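Local coordinates for amino acid ABC transporter, binding protein (PDB 3VV5) that binds the lysine analogue S-(2-aminoethyl)-L-cysteine (L-thialysine) between its two lobes and probably hands such amino acids to an ABC transporter for uptake, at residues 36-41 with 96-101; 90-95 with 220-225; 124-129 with 210-215; 140-145 with 182-187. One frame throughout, in Å; residues are numbered along the deposited sequence.

Interaction 1. Residues 36-41 with 96-101; sequences GEIRIG and FDFVIA. With SLZ (L-thialysine), chain C.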
loop_
_atom_site.group_PDB
_atom_site.type_symbol
_atom_site.label_atom_id
_atom_site.label_comp_id
_atom_site.label_asym_id
_atom_site.label_seq_id
_atom_site.Cartn_x
_atom_site.Cartn_y
_atom_site.Cartn_z
ATOM N N GLY A 36 -19.933 -9.448 15.210
ATOM C CA GLY A 36 -20.145 -10.052 13.895
ATOM C C GLY A 36 -19.570 -9.241 12.747
ATOM O O GLY A 36 -19.592 -9.692 11.606
ATOM N N GLU A 37 -19.048 -8.051 13.038
ATOM C CA GLU A 37 -18.450 -7.196 11.991
ATOM C C GLU A 37 -17.054 -6.697 12.372
ATOM O O GLU A 37 -16.792 -6.423 13.529
ATOM C CB GLU A 37 -19.355 -6.006 11.643
ATOM C CG GLU A 37 -19.868 -5.210 12.856
ATOM C CD GLU A 37 -19.449 -3.751 12.848
ATOM O OE1 GLU A 37 -19.005 -3.270 13.923
ATOM O OE2 GLU A 37 -19.560 -3.084 11.786
ATOM N N ILE A 38 -16.166 -6.587 11.380
ATOM C CA ILE A 38 -14.849 -5.995 11.572
ATOM C C ILE A 38 -14.705 -4.765 10.651
ATOM O O ILE A 38 -14.972 -4.829 9.433
ATOM C CB ILE A 38 -13.715 -7.035 11.341
ATOM C CG1 ILE A 38 -12.356 -6.472 11.801
ATOM C CG2 ILE A 38 -13.669 -7.514 9.860
ATOM C CD1 ILE A 38 -11.345 -7.527 12.142
ATOM N N ARG A 39 -14.294 -3.654 11.249
ATOM C CA ARG A 39 -14.105 -2.410 10.514
ATOM C C ARG A 39 -12.681 -2.336 10.010
ATOM O O ARG A 39 -11.734 -2.397 10.799
ATOM C CB ARG A 39 -14.351 -1.194 11.398
ATOM C CG ARG A 39 -15.632 -1.187 12.246
ATOM C CD ARG A 39 -15.672 0.163 12.959
ATOM N NE ARG A 39 -16.076 0.083 14.360
ATOM C CZ ARG A 39 -15.242 -0.000 15.403
ATOM N NH1 ARG A 39 -15.752 -0.053 16.625
ATOM N NH2 ARG A 39 -13.913 -0.044 15.248
ATOM N N ILE A 40 -12.533 -2.159 8.699
ATOM C CA ILE A 40 -11.220 -2.193 8.052
ATOM C C ILE A 40 -10.918 -0.848 7.387
ATOM O O ILE A 40 -11.703 -0.376 6.566
ATOM C CB ILE A 40 -11.166 -3.306 6.980
ATOM C CG1 ILE A 40 -11.831 -4.603 7.487
ATOM C CG2 ILE A 40 -9.710 -3.564 6.529
ATOM C CD1 ILE A 40 -11.857 -5.722 6.412
ATOM N N GLY A 41 -9.794 -0.234 7.748
ATOM C CA GLY A 41 -9.407 1.068 7.173
ATOM C C GLY A 41 -8.535 0.839 5.952
ATOM O O GLY A 41 -7.667 -0.038 5.961
ATOM N N PHE A 96 -11.068 2.200 13.184
ATOM C CA PHE A 96 -11.190 0.890 12.543
ATOM C C PHE A 96 -10.446 -0.121 13.410
ATOM O O PHE A 96 -9.632 0.263 14.260
ATOM C CB PHE A 96 -10.598 0.847 11.121
ATOM C CG PHE A 96 -10.117 2.175 10.572
ATOM C CD1 PHE A 96 -10.965 2.992 9.842
ATOM C CD2 PHE A 96 -8.785 2.558 10.712
ATOM C CE1 PHE A 96 -10.507 4.196 9.283
ATOM C CE2 PHE A 96 -8.325 3.761 10.163
ATOM C CZ PHE A 96 -9.182 4.578 9.456
ATOM N N ASP A 97 -10.699 -1.406 13.184
ATOM C CA ASP A 97 -10.038 -2.471 13.949
ATOM C C ASP A 97 -8.671 -2.830 13.380
ATOM O O ASP A 97 -7.718 -3.106 14.126
ATOM C CB ASP A 97 -10.931 -3.713 14.005
ATOM C CG ASP A 97 -12.262 -3.420 14.618
ATOM O OD1 ASP A 97 -12.275 -2.866 15.742
ATOM O OD2 ASP A 97 -13.293 -3.718 13.980
ATOM N N PHE A 98 -8.574 -2.819 12.053
ATOM C CA PHE A 98 -7.282 -2.940 11.393
ATOM C C PHE A 98 -7.237 -2.168 10.087
ATOM O O PHE A 98 -8.271 -1.761 9.543
ATOM C CB PHE A 98 -6.805 -4.400 11.226
ATOM C CG PHE A 98 -7.423 -5.173 10.060
ATOM C CD1 PHE A 98 -6.715 -5.338 8.858
ATOM C CD2 PHE A 98 -8.657 -5.824 10.206
ATOM C CE1 PHE A 98 -7.262 -6.090 7.785
ATOM C CE2 PHE A 98 -9.217 -6.616 9.152
ATOM C CZ PHE A 98 -8.523 -6.742 7.942
ATOM N N VAL A 99 -6.020 -1.995 9.602
ATOM C CA VAL A 99 -5.785 -1.273 8.367
ATOM C C VAL A 99 -5.032 -2.196 7.402
ATOM O O VAL A 99 -4.070 -2.875 7.795
ATOM C CB VAL A 99 -4.962 0.018 8.638
ATOM C CG1 VAL A 99 -4.458 0.667 7.327
ATOM C CG2 VAL A 99 -5.784 1.025 9.431
ATOM N N ILE A 100 -5.475 -2.211 6.144
ATOM C CA ILE A 100 -4.723 -2.847 5.051
ATOM C C ILE A 100 -4.704 -1.888 3.893
ATOM O O ILE A 100 -5.715 -1.702 3.207
ATOM C CB ILE A 100 -5.277 -4.270 4.685
ATOM C CG1 ILE A 100 -4.371 -4.985 3.660
ATOM C CG2 ILE A 100 -6.776 -4.229 4.270
ATOM C CD1 ILE A 100 -4.767 -6.470 3.496
ATOM N N ALA A 101 -3.552 -1.239 3.709
ATOM C CA ALA A 101 -3.442 -0.113 2.806
ATOM C C ALA A 101 -1.995 0.056 2.302
ATOM O O ALA A 101 -1.513 1.177 2.095
ATOM C CB ALA A 101 -3.929 1.144 3.510
HETATM N N SLZ C . 4.177 1.483 0.256
HETATM C CA SLZ C . 3.690 2.836 0.607
HETATM C CB SLZ C . 2.146 2.839 0.766
HETATM S SG SLZ C . 1.098 3.608 -0.521
HETATM C CD SLZ C . -0.503 3.215 0.270
HETATM C CE SLZ C . -1.769 3.803 -0.360
HETATM N NZ SLZ C . -2.898 2.911 -0.048
HETATM C C SLZ C . 4.272 3.119 1.990
HETATM O O SLZ C . 4.429 4.303 2.325
HETATM O OXT SLZ C . 4.551 2.125 2.699
#

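Interaction 2. Residues 90-95 with 220-225; sequences QLNQGR and AVAKGN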
loop_
_atom_site.group_PDB
_atom_site.type_symbol
_atom_site.label_atom_id
_atom_site.label_comp_id
_atom_site.label_asym_id
_atom_site.label_seq_id
_atom_site.Cartn_x
_atom_site.Cartn_y
_atom_site.Cartn_z
ATOM N N GLN A 90 -5.703 7.197 12.887
ATOM C CA GLN A 90 -7.091 6.853 13.155
ATOM C C GLN A 90 -7.267 5.419 13.681
ATOM O O GLN A 90 -8.196 5.161 14.430
ATOM C CB GLN A 90 -7.991 7.090 11.942
ATOM C CG GLN A 90 -8.179 8.585 11.617
ATOM C CD GLN A 90 -9.612 8.941 11.198
ATOM O OE1 GLN A 90 -10.088 10.043 11.457
ATOM N NE2 GLN A 90 -10.291 8.017 10.571
ATOM N N LEU A 91 -6.384 4.513 13.268
ATOM C CA LEU A 91 -6.386 3.136 13.751
ATOM C C LEU A 91 -6.148 3.132 15.259
ATOM O O LEU A 91 -6.876 2.478 16.008
ATOM C CB LEU A 91 -5.280 2.330 13.042
ATOM C CG LEU A 91 -4.901 0.938 13.573
ATOM C CD1 LEU A 91 -6.124 -0.003 13.532
ATOM C CD2 LEU A 91 -3.738 0.357 12.787
ATOM N N ASN A 92 -5.137 3.890 15.680
ATOM C CA ASN A 92 -4.809 4.036 17.096
ATOM C C ASN A 92 -5.874 4.729 17.935
ATOM O O ASN A 92 -5.875 4.600 19.154
ATOM C CB ASN A 92 -3.451 4.718 17.276
ATOM C CG ASN A 92 -2.288 3.734 17.254
ATOM O OD1 ASN A 92 -2.366 2.635 17.817
ATOM N ND2 ASN A 92 -1.197 4.126 16.606
ATOM N N GLN A 93 -6.766 5.475 17.277
ATOM C CA GLN A 93 -7.899 6.110 17.941
ATOM C C GLN A 93 -9.108 5.183 17.971
ATOM O O GLN A 93 -10.116 5.487 18.609
ATOM C CB GLN A 93 -8.263 7.420 17.230
ATOM C CG GLN A 93 -7.159 8.447 17.301
ATOM C CD GLN A 93 -7.521 9.726 16.590
ATOM O OE1 GLN A 93 -8.143 9.701 15.528
ATOM N NE2 GLN A 93 -7.120 10.861 17.166
ATOM N N GLY A 94 -9.011 4.056 17.273
ATOM C CA GLY A 94 -10.069 3.054 17.307
ATOM C C GLY A 94 -11.176 3.228 16.276
ATOM O O GLY A 94 -12.229 2.626 16.402
ATOM N N ARG A 95 -10.937 4.057 15.263
ATOM C CA ARG A 95 -11.893 4.276 14.162
ATOM C C ARG A 95 -12.119 2.995 13.347
ATOM O O ARG A 95 -13.229 2.729 12.873
ATOM C CB ARG A 95 -11.426 5.447 13.267
ATOM C CG ARG A 95 -12.260 5.671 11.983
ATOM C CD ARG A 95 -13.521 6.468 12.243
ATOM N NE ARG A 95 -14.396 6.641 11.071
ATOM C CZ ARG A 95 -14.255 7.581 10.135
ATOM N NH1 ARG A 95 -13.242 8.433 10.180
ATOM N NH2 ARG A 95 -15.126 7.661 9.133
ATOM N N ALA A 220 -1.972 -3.619 9.848
ATOM C CA ALA A 220 -1.641 -2.994 11.124
ATOM C C ALA A 220 -2.843 -3.010 12.027
ATOM O O ALA A 220 -3.991 -2.910 11.589
ATOM C CB ALA A 220 -1.137 -1.534 10.931
ATOM N N VAL A 221 -2.543 -3.123 13.305
ATOM C CA VAL A 221 -3.514 -3.133 14.362
ATOM C C VAL A 221 -3.106 -1.982 15.311
ATOM O O VAL A 221 -1.965 -1.545 15.276
ATOM C CB VAL A 221 -3.417 -4.558 14.937
ATOM C CG1 VAL A 221 -2.881 -4.618 16.333
ATOM C CG2 VAL A 221 -4.665 -5.394 14.639
ATOM N N ALA A 222 -4.030 -1.461 16.120
ATOM C CA ALA A 222 -3.674 -0.449 17.127
ATOM C C ALA A 222 -2.587 -0.992 18.060
ATOM O O ALA A 222 -2.612 -2.166 18.410
ATOM C CB ALA A 222 -4.904 -0.044 17.931
ATOM N N LYS A 223 -1.638 -0.146 18.462
ATOM C CA LYS A 223 -0.495 -0.617 19.242
ATOM C C LYS A 223 -1.008 -1.322 20.505
ATOM O O LYS A 223 -1.893 -0.810 21.186
ATOM C CB LYS A 223 0.471 0.539 19.578
ATOM C CG LYS A 223 1.681 0.166 20.465
ATOM C CD LYS A 223 2.509 -0.989 19.908
ATOM C CE LYS A 223 3.692 -0.524 19.085
ATOM N NZ LYS A 223 4.545 -1.643 18.604
ATOM N N GLY A 224 -0.503 -2.526 20.765
ATOM C CA GLY A 224 -0.957 -3.302 21.930
ATOM C C GLY A 224 -2.198 -4.164 21.743
ATOM O O GLY A 224 -2.626 -4.854 22.682
ATOM N N ASN A 225 -2.826 -4.111 20.562
ATOM C CA ASN A 225 -3.991 -4.972 20.301
ATOM C C ASN A 225 -3.547 -6.377 19.880
ATOM O O ASN A 225 -3.805 -6.829 18.737
ATOM C CB ASN A 225 -4.970 -4.339 19.283
ATOM C CG ASN A 225 -6.305 -5.093 19.198
ATOM O OD1 ASN A 225 -6.502 -6.130 19.842
ATOM N ND2 ASN A 225 -7.224 -4.564 18.406
#

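Interaction 3. Residues 124-129 with 210-215; sequences GVIVSR and ELVFQE. With SLZ (L-thialysine), chain C.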
loop_
_atom_site.group_PDB
_atom_site.type_symbol
_atom_site.label_atom_id
_atom_site.label_comp_id
_atom_site.label_asym_id
_atom_site.label_seq_id
_atom_site.Cartn_x
_atom_site.Cartn_y
_atom_site.Cartn_z
ATOM N N GLY A 124 10.232 0.219 -3.991
ATOM C CA GLY A 124 9.986 1.541 -4.574
ATOM C C GLY A 124 10.847 1.723 -5.802
ATOM O O GLY A 124 11.990 1.313 -5.804
ATOM N N VAL A 125 10.285 2.320 -6.848
ATOM C CA VAL A 125 10.962 2.462 -8.141
ATOM C C VAL A 125 10.920 3.894 -8.679
ATOM O O VAL A 125 9.974 4.656 -8.448
ATOM C CB VAL A 125 10.408 1.485 -9.258
ATOM C CG1 VAL A 125 10.817 0.034 -8.997
ATOM C CG2 VAL A 125 8.879 1.608 -9.416
ATOM N N ILE A 126 11.968 4.237 -9.416
ATOM C CA ILE A 126 12.028 5.497 -10.121
ATOM C C ILE A 126 11.252 5.300 -11.401
ATOM O O ILE A 126 11.483 4.339 -12.120
ATOM C CB ILE A 126 13.494 5.881 -10.439
ATOM C CG1 ILE A 126 14.158 6.441 -9.181
ATOM C CG2 ILE A 126 13.577 6.879 -11.625
ATOM C CD1 ILE A 126 15.649 6.645 -9.298
ATOM N N VAL A 127 10.294 6.180 -11.668
ATOM C CA VAL A 127 9.691 6.198 -12.995
ATOM C C VAL A 127 9.713 7.595 -13.603
ATOM O O VAL A 127 9.377 8.592 -12.954
ATOM C CB VAL A 127 8.327 5.378 -13.117
ATOM C CG1 VAL A 127 7.750 4.926 -11.749
ATOM C CG2 VAL A 127 7.322 5.996 -14.044
ATOM N N SER A 128 10.160 7.650 -14.853
ATOM C CA SER A 128 10.300 8.928 -15.542
ATOM C C SER A 128 9.695 8.835 -16.924
ATOM O O SER A 128 9.199 7.784 -17.329
ATOM C CB SER A 128 11.788 9.321 -15.662
ATOM O OG SER A 128 12.449 9.282 -14.401
ATOM N N ARG A 129 9.737 9.943 -17.653
ATOM C CA ARG A 129 9.398 9.893 -19.066
ATOM C C ARG A 129 10.586 9.222 -19.753
ATOM O O ARG A 129 11.680 9.190 -19.190
ATOM C CB ARG A 129 9.094 11.300 -19.624
ATOM C CG ARG A 129 7.854 11.956 -18.976
ATOM C CD ARG A 129 7.534 13.351 -19.544
ATOM N NE ARG A 129 8.594 14.321 -19.262
ATOM C CZ ARG A 129 8.814 14.880 -18.070
ATOM N NH1 ARG A 129 8.053 14.581 -17.017
ATOM N NH2 ARG A 129 9.798 15.748 -17.922
ATOM N N GLU A 210 15.503 2.461 -11.686
ATOM C CA GLU A 210 16.083 1.593 -10.668
ATOM C C GLU A 210 15.098 1.323 -9.524
ATOM O O GLU A 210 14.253 2.157 -9.186
ATOM C CB GLU A 210 17.433 2.151 -10.165
ATOM C CG GLU A 210 17.390 2.884 -8.832
ATOM C CD GLU A 210 18.769 3.210 -8.230
ATOM O OE1 GLU A 210 19.239 4.342 -8.405
ATOM O OE2 GLU A 210 19.379 2.356 -7.552
ATOM N N LEU A 211 15.199 0.132 -8.955
ATOM C CA LEU A 211 14.525 -0.177 -7.718
ATOM C C LEU A 211 15.344 0.429 -6.582
ATOM O O LEU A 211 16.449 -0.041 -6.263
ATOM C CB LEU A 211 14.364 -1.689 -7.594
ATOM C CG LEU A 211 13.640 -2.378 -6.434
ATOM C CD1 LEU A 211 12.162 -2.179 -6.485
ATOM C CD2 LEU A 211 13.954 -3.855 -6.530
ATOM N N VAL A 212 14.788 1.477 -5.983
ATOM C CA VAL A 212 15.465 2.324 -4.992
ATOM C C VAL A 212 15.547 1.692 -3.587
ATOM O O VAL A 212 16.513 1.943 -2.844
ATOM C CB VAL A 212 14.812 3.727 -4.951
ATOM C CG1 VAL A 212 15.194 4.504 -3.689
ATOM C CG2 VAL A 212 15.216 4.529 -6.195
ATOM N N PHE A 213 14.531 0.897 -3.235
ATOM C CA PHE A 213 14.508 0.145 -1.978
ATOM C C PHE A 213 13.459 -0.962 -2.051
ATOM O O PHE A 213 12.509 -0.901 -2.851
ATOM C CB PHE A 213 14.230 1.032 -0.752
ATOM C CG PHE A 213 12.865 1.653 -0.743
ATOM C CD1 PHE A 213 12.646 2.869 -1.387
ATOM C CD2 PHE A 213 11.797 1.023 -0.107
ATOM C CE1 PHE A 213 11.392 3.456 -1.390
ATOM C CE2 PHE A 213 10.527 1.599 -0.117
ATOM C CZ PHE A 213 10.323 2.817 -0.755
ATOM N N GLN A 214 13.640 -1.955 -1.194
ATOM C CA GLN A 214 12.689 -3.035 -1.051
ATOM C C GLN A 214 11.995 -2.884 0.306
ATOM O O GLN A 214 12.561 -2.295 1.234
ATOM C CB GLN A 214 13.403 -4.381 -1.156
ATOM C CG GLN A 214 14.054 -4.628 -2.520
ATOM C CD GLN A 214 14.514 -6.054 -2.693
ATOM O OE1 GLN A 214 15.488 -6.500 -2.061
ATOM N NE2 GLN A 214 13.814 -6.795 -3.556
ATOM N N GLU A 215 10.758 -3.378 0.394
ATOM C CA GLU A 215 10.009 -3.351 1.640
ATOM C C GLU A 215 9.054 -4.525 1.779
ATOM O O GLU A 215 8.593 -5.092 0.793
ATOM C CB GLU A 215 9.263 -2.017 1.833
ATOM C CG GLU A 215 8.199 -1.696 0.797
ATOM C CD GLU A 215 7.609 -0.288 0.994
ATOM O OE1 GLU A 215 8.050 0.413 1.925
ATOM O OE2 GLU A 215 6.711 0.111 0.223
HETATM N N SLZ C . 4.177 1.483 0.256
HETATM C CA SLZ C . 3.690 2.836 0.607
HETATM C CB SLZ C . 2.146 2.839 0.766
HETATM S SG SLZ C . 1.098 3.608 -0.521
HETATM C CD SLZ C . -0.503 3.215 0.270
HETATM C CE SLZ C . -1.769 3.803 -0.360
HETATM N NZ SLZ C . -2.898 2.911 -0.048
HETATM C C SLZ C . 4.272 3.119 1.990
HETATM O O SLZ C . 4.429 4.303 2.325
HETATM O OXT SLZ C . 4.551 2.125 2.699
#

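Interaction 4. Residues 140-145 with 182-187; sequences QGKVVG and RIDTWI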
loop_
_atom_site.group_PDB
_atom_site.type_symbol
_atom_site.label_atom_id
_atom_site.label_comp_id
_atom_site.label_asym_id
_atom_site.label_seq_id
_atom_site.Cartn_x
_atom_site.Cartn_y
_atom_site.Cartn_z
ATOM N N GLN A 140 19.869 14.185 -9.180
ATOM C CA GLN A 140 20.534 15.458 -8.870
ATOM C C GLN A 140 20.040 16.595 -9.778
ATOM O O GLN A 140 20.128 16.504 -10.994
ATOM C CB GLN A 140 22.060 15.288 -8.958
ATOM C CG GLN A 140 22.576 14.325 -7.897
ATOM C CD GLN A 140 24.072 14.078 -7.948
ATOM O OE1 GLN A 140 24.877 15.011 -7.893
ATOM N NE2 GLN A 140 24.454 12.804 -8.017
ATOM N N GLY A 141 19.487 17.648 -9.177
ATOM C CA GLY A 141 18.986 18.805 -9.949
ATOM C C GLY A 141 17.596 18.583 -10.525
ATOM O O GLY A 141 17.102 19.388 -11.329
ATOM N N LYS A 142 16.946 17.502 -10.093
ATOM C CA LYS A 142 15.656 17.114 -10.672
ATOM C C LYS A 142 14.508 17.354 -9.705
ATOM O O LYS A 142 14.708 17.497 -8.490
ATOM C CB LYS A 142 15.692 15.657 -11.162
ATOM C CG LYS A 142 16.823 15.376 -12.149
ATOM C CD LYS A 142 16.558 16.025 -13.497
ATOM C CE LYS A 142 17.764 15.933 -14.409
ATOM N NZ LYS A 142 17.348 16.349 -15.794
ATOM N N VAL A 143 13.303 17.414 -10.253
ATOM C CA VAL A 143 12.097 17.601 -9.440
ATOM C C VAL A 143 11.426 16.227 -9.313
ATOM O O VAL A 143 11.095 15.603 -10.315
ATOM C CB VAL A 143 11.134 18.617 -10.092
ATOM C CG1 VAL A 143 9.896 18.837 -9.216
ATOM C CG2 VAL A 143 11.861 19.961 -10.350
ATOM N N VAL A 144 11.236 15.771 -8.080
ATOM C CA VAL A 144 10.677 14.445 -7.839
ATOM C C VAL A 144 9.296 14.538 -7.175
ATOM O O VAL A 144 9.109 15.301 -6.224
ATOM C CB VAL A 144 11.690 13.555 -7.024
ATOM C CG1 VAL A 144 11.110 12.183 -6.678
ATOM C CG2 VAL A 144 12.968 13.363 -7.809
ATOM N N GLY A 145 8.330 13.773 -7.695
ATOM C CA GLY A 145 6.971 13.718 -7.126
ATOM C C GLY A 145 6.731 12.443 -6.319
ATOM O O GLY A 145 6.999 11.341 -6.812
ATOM N N ARG A 182 5.470 18.298 -15.284
ATOM C CA ARG A 182 5.646 19.205 -14.149
ATOM C C ARG A 182 6.566 18.624 -13.067
ATOM O O ARG A 182 7.043 19.338 -12.176
ATOM C CB ARG A 182 4.293 19.660 -13.597
ATOM C CG ARG A 182 3.255 19.895 -14.711
ATOM C CD ARG A 182 2.581 21.256 -14.635
ATOM N NE ARG A 182 1.602 21.343 -13.548
ATOM C CZ ARG A 182 0.293 21.132 -13.682
ATOM N NH1 ARG A 182 -0.233 20.806 -14.867
ATOM N NH2 ARG A 182 -0.496 21.248 -12.619
ATOM N N ILE A 183 6.842 17.326 -13.165
ATOM C CA ILE A 183 7.923 16.734 -12.382
ATOM C C ILE A 183 8.747 15.870 -13.326
ATOM O O ILE A 183 8.260 15.449 -14.380
ATOM C CB ILE A 183 7.402 15.893 -11.196
ATOM C CG1 ILE A 183 6.534 14.728 -11.698
ATOM C CG2 ILE A 183 6.596 16.759 -10.198
ATOM C CD1 ILE A 183 6.096 13.788 -10.589
ATOM N N ASP A 184 9.990 15.610 -12.948
ATOM C CA ASP A 184 10.891 14.788 -13.759
ATOM C C ASP A 184 10.736 13.297 -13.490
ATOM O O ASP A 184 11.008 12.464 -14.361
ATOM C CB ASP A 184 12.340 15.163 -13.463
ATOM C CG ASP A 184 12.715 16.527 -14.008
ATOM O OD1 ASP A 184 12.725 16.687 -15.253
ATOM O OD2 ASP A 184 13.017 17.423 -13.196
ATOM N N THR A 185 10.320 12.971 -12.273
ATOM C CA THR A 185 10.384 11.598 -11.772
ATOM C C THR A 185 9.297 11.368 -10.728
ATOM O O THR A 185 9.023 12.237 -9.923
ATOM C CB THR A 185 11.789 11.310 -11.193
ATOM O OG1 THR A 185 12.723 11.170 -12.280
ATOM C CG2 THR A 185 11.806 10.004 -10.352
ATOM N N TRP A 186 8.679 10.184 -10.767
ATOM C CA TRP A 186 7.692 9.751 -9.787
ATOM C C TRP A 186 8.273 8.538 -9.074
ATOM O O TRP A 186 8.751 7.612 -9.739
ATOM C CB TRP A 186 6.417 9.377 -10.566
ATOM C CG TRP A 186 5.295 8.713 -9.818
ATOM C CD1 TRP A 186 4.866 8.960 -8.537
ATOM C CD2 TRP A 186 4.416 7.717 -10.356
ATOM N NE1 TRP A 186 3.748 8.171 -8.258
ATOM C CE2 TRP A 186 3.468 7.398 -9.356
ATOM C CE3 TRP A 186 4.340 7.066 -11.600
ATOM C CZ2 TRP A 186 2.457 6.441 -9.558
ATOM C CZ3 TRP A 186 3.345 6.109 -11.795
ATOM C CH2 TRP A 186 2.413 5.814 -10.781
ATOM N N ILE A 187 8.314 8.556 -7.737
ATOM C CA ILE A 187 8.804 7.401 -7.004
ATOM C C ILE A 187 7.602 6.720 -6.400
ATOM O O ILE A 187 6.843 7.337 -5.646
ATOM C CB ILE A 187 9.859 7.736 -5.919
ATOM C CG1 ILE A 187 11.135 8.319 -6.560
ATOM C CG2 ILE A 187 10.233 6.461 -5.144
ATOM C CD1 ILE A 187 12.248 8.602 -5.549
#

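Interaction 1. Residues 36-41 with 96-101
Gly41 is tied to strand 98-100 through both of its backbone polar atoms. Its N donates to Phe98 O at 2.8 Å, and its O accepts from Ile100 N at 3.1 Å, so that it straddles Val99 in the way of parallel strands. Two residues earlier, Arg39 O takes Asp97 N at 2.8 Å and, weakly, Phe98 N.

The polar side-chain chemistry centres on Asp97, which turns back onto the neighbouring strand. With CG beside its own backbone N (chi1 -58°), OD2 accepts Arg39 N at 2.9 Å, on the anti side and tilted from the carboxylate plane. OD1 lies 3.3 Å from Arg39 NH2, a salt bridge of charge alone, because the oxygen stands well out of the guanidinium plane. Arg27 supplies OD2 with a further salt bridge, which probably helps keep the acid ionised.

The pairing belongs to the first-lobe sheet of a type II periplasmic binding protein, where strand 37-42 runs between strands 76-81 and 98-100, parallel to both.

Apolar contacts cover both sheet faces. On one, Gly41 CA sits 3.7 Å from the Phe96 ring centroid, over its centre. On the other, Ile40 CG2 lies over the face of the Phe98 ring, displaced toward its rim, while Ile38 CD1 touches that ring's edge.

At the pocket end of the segment, where the chain turns a corner, Ala101 O accepts a hydrogen bond from NZ of the bound L-thialysine at 3.1 Å.

Interaction 2. Residues 90-95 with 220-225
Asn92 and Ala222 bring their CA atoms to 4.6 Å where the end of helix 87-92 meets the end of strand 206-222 and both segments change course: the helix through a Schellman motif at Gly94, the strand through a type II turn from Ala222 to Asn225.

Across this meeting, Asn92 reaches for the turn. Its OD1 accepts Lys223 N at 2.9 Å, in the carbonyl plane and with an N-H...O angle of 164°. The other end of the amide is engaged as well, ND2 donating to Ala112 O, and the two bonds together fix the rotation of the group. OD1 also comes within 3.4 Å of Ala222 CA.

Leu91 supplies the apolar half. With CG anti to the backbone N (chi1 168°), its fork lies against the strand's peptide groups, and the two methyls divide the work. CD2 approaches Val221 C at 3.5 Å and Ala220 CB at 3.7 Å, whereas CD1 lies 3.6 Å from Ala222 N. Within the turn, Asn225 N closes on Ala222 O at 2.9 Å.

Several elements of the first lobe converge here. Strand 113-115 touches Leu91, Asn92 and Ala220, and its Asp114 pairs with Lys223 NZ, which also donates to Ala110 O. Strand 98-100 packs Val99 on Leu91, and Asn225 provides the N-cap of helix 226-242, which lies against Val221.

Interaction 3. Residues 124-129 with 210-215
A beta bulge interrupts the antiparallel pairing of Gly124 and Val125 with strand 206-222: Gly124 forms a hydrogen-bonded pair with Phe213, but Val125 faces Leu211, and Val212 is the extra residue between. Val212 has nearly helical backbone angles, and that kink lets Gly124 use both of its polar atoms on adjacent residues. Its N donates to Phe213 O at 2.8 Å, and its O receives Val212 N, also at 2.8 Å. Both bonds are bent, near 145° at the hydrogen, whereas the one beyond the bulge, from Ile126 N to Glu210 O, is longer at 3.1 Å but straighter at 167°.

Side chains follow the displaced register. The Phe213 ring leans back over the glycine, whose CA lies 4.2 Å from the ring centroid, above one face. Val125 CG1 meets Leu211 CD1 at 3.6 Å. Val212 CG2 abuts Ile126 CG1 at 3.7 Å, the two side chains crossing at about a right angle.

At the pocket end, Glu215 stretches out beyond CG and accepts a hydrogen bond on OE2 from the alpha-amino N of L-thialysine at 2.9 Å. Its OE1 is bonded to Thr151 OG1, which helps to position the carboxylate.

Strand 120-129 is flanked by strands 206-222 and 185-189. Helix 190-200 packs against Val125 and Leu211, while helix 151-158 lies against Phe213.

Interaction 4. Residues 140-145 with 182-187
A parallel pair in the sheet of the second lobe joins strands 143-147 and 185-189, with Val144 opposite Thr185 and Gly145 opposite Trp186. Gly145 links the two through N to Thr185 O at 2.8 Å and through O from Ile187 N at 3.2 Å. Nearer the start of the strands, Val143 O receives Asp184 N at 2.9 Å.

Asp184 then adds a side-chain bond of its own. Its OD2 offers the anti lone pair to Val143 N, 3.0 Å away and almost straight at 172°. The carboxylate thus occupies the position ahead of the first sheet bond, and each polar backbone atom of Val143 is gripped by the same residue. Lys142 crosses it at about a right angle, CB and CD resting against OD2, while its ammonium stays too distant for contact.

Around Gly145 the packing is close. Ile183 CG1 stands between its backbone N and carbonyl carbon (chi1 61°), a turn that carries CD1 to 3.6 Å from Gly145 CA. The indole of Trp186 presents its edge, CD1 lying 3.6 Å from Gly145 O in the ring plane, and NE1 is hydrogen-bonded to Asp171 OD1. On the sheet face that carries Val144 and Thr185, Val144 CG1 meets Ile187 CG1 at 3.9 Å.

Strand 164-168 flanks 143-147 on its other side, and helices 151-158 and 171-180 link the three strands in turn, the parallel beta-alpha-beta crossover arrangement of a type II periplasmic binding protein lobe.

In the fold
Interactions 1 and 4 are counterparts in different lobes, about 35 Å apart between centres: each is a buried parallel pair with a glycine bonded through N and O and an aspartate capturing a backbone N ahead of it. Interaction 2, also buried, touches interaction 1 through Val99 N and Ala220 O, yet relies on one hydrogen bond to a side-chain amide and on a leucine because a helix end meets a strand. Interaction 3, only partly buried, is antiparallel and bulged; it adjoins interaction 4 through Val127 and Trp186. Interactions 2 and 3 share the long strand 206-222, which spans both lobes. Interactions 1 and 3 each reach L-thialysine, one at its side-chain amine, the other at its alpha-amine.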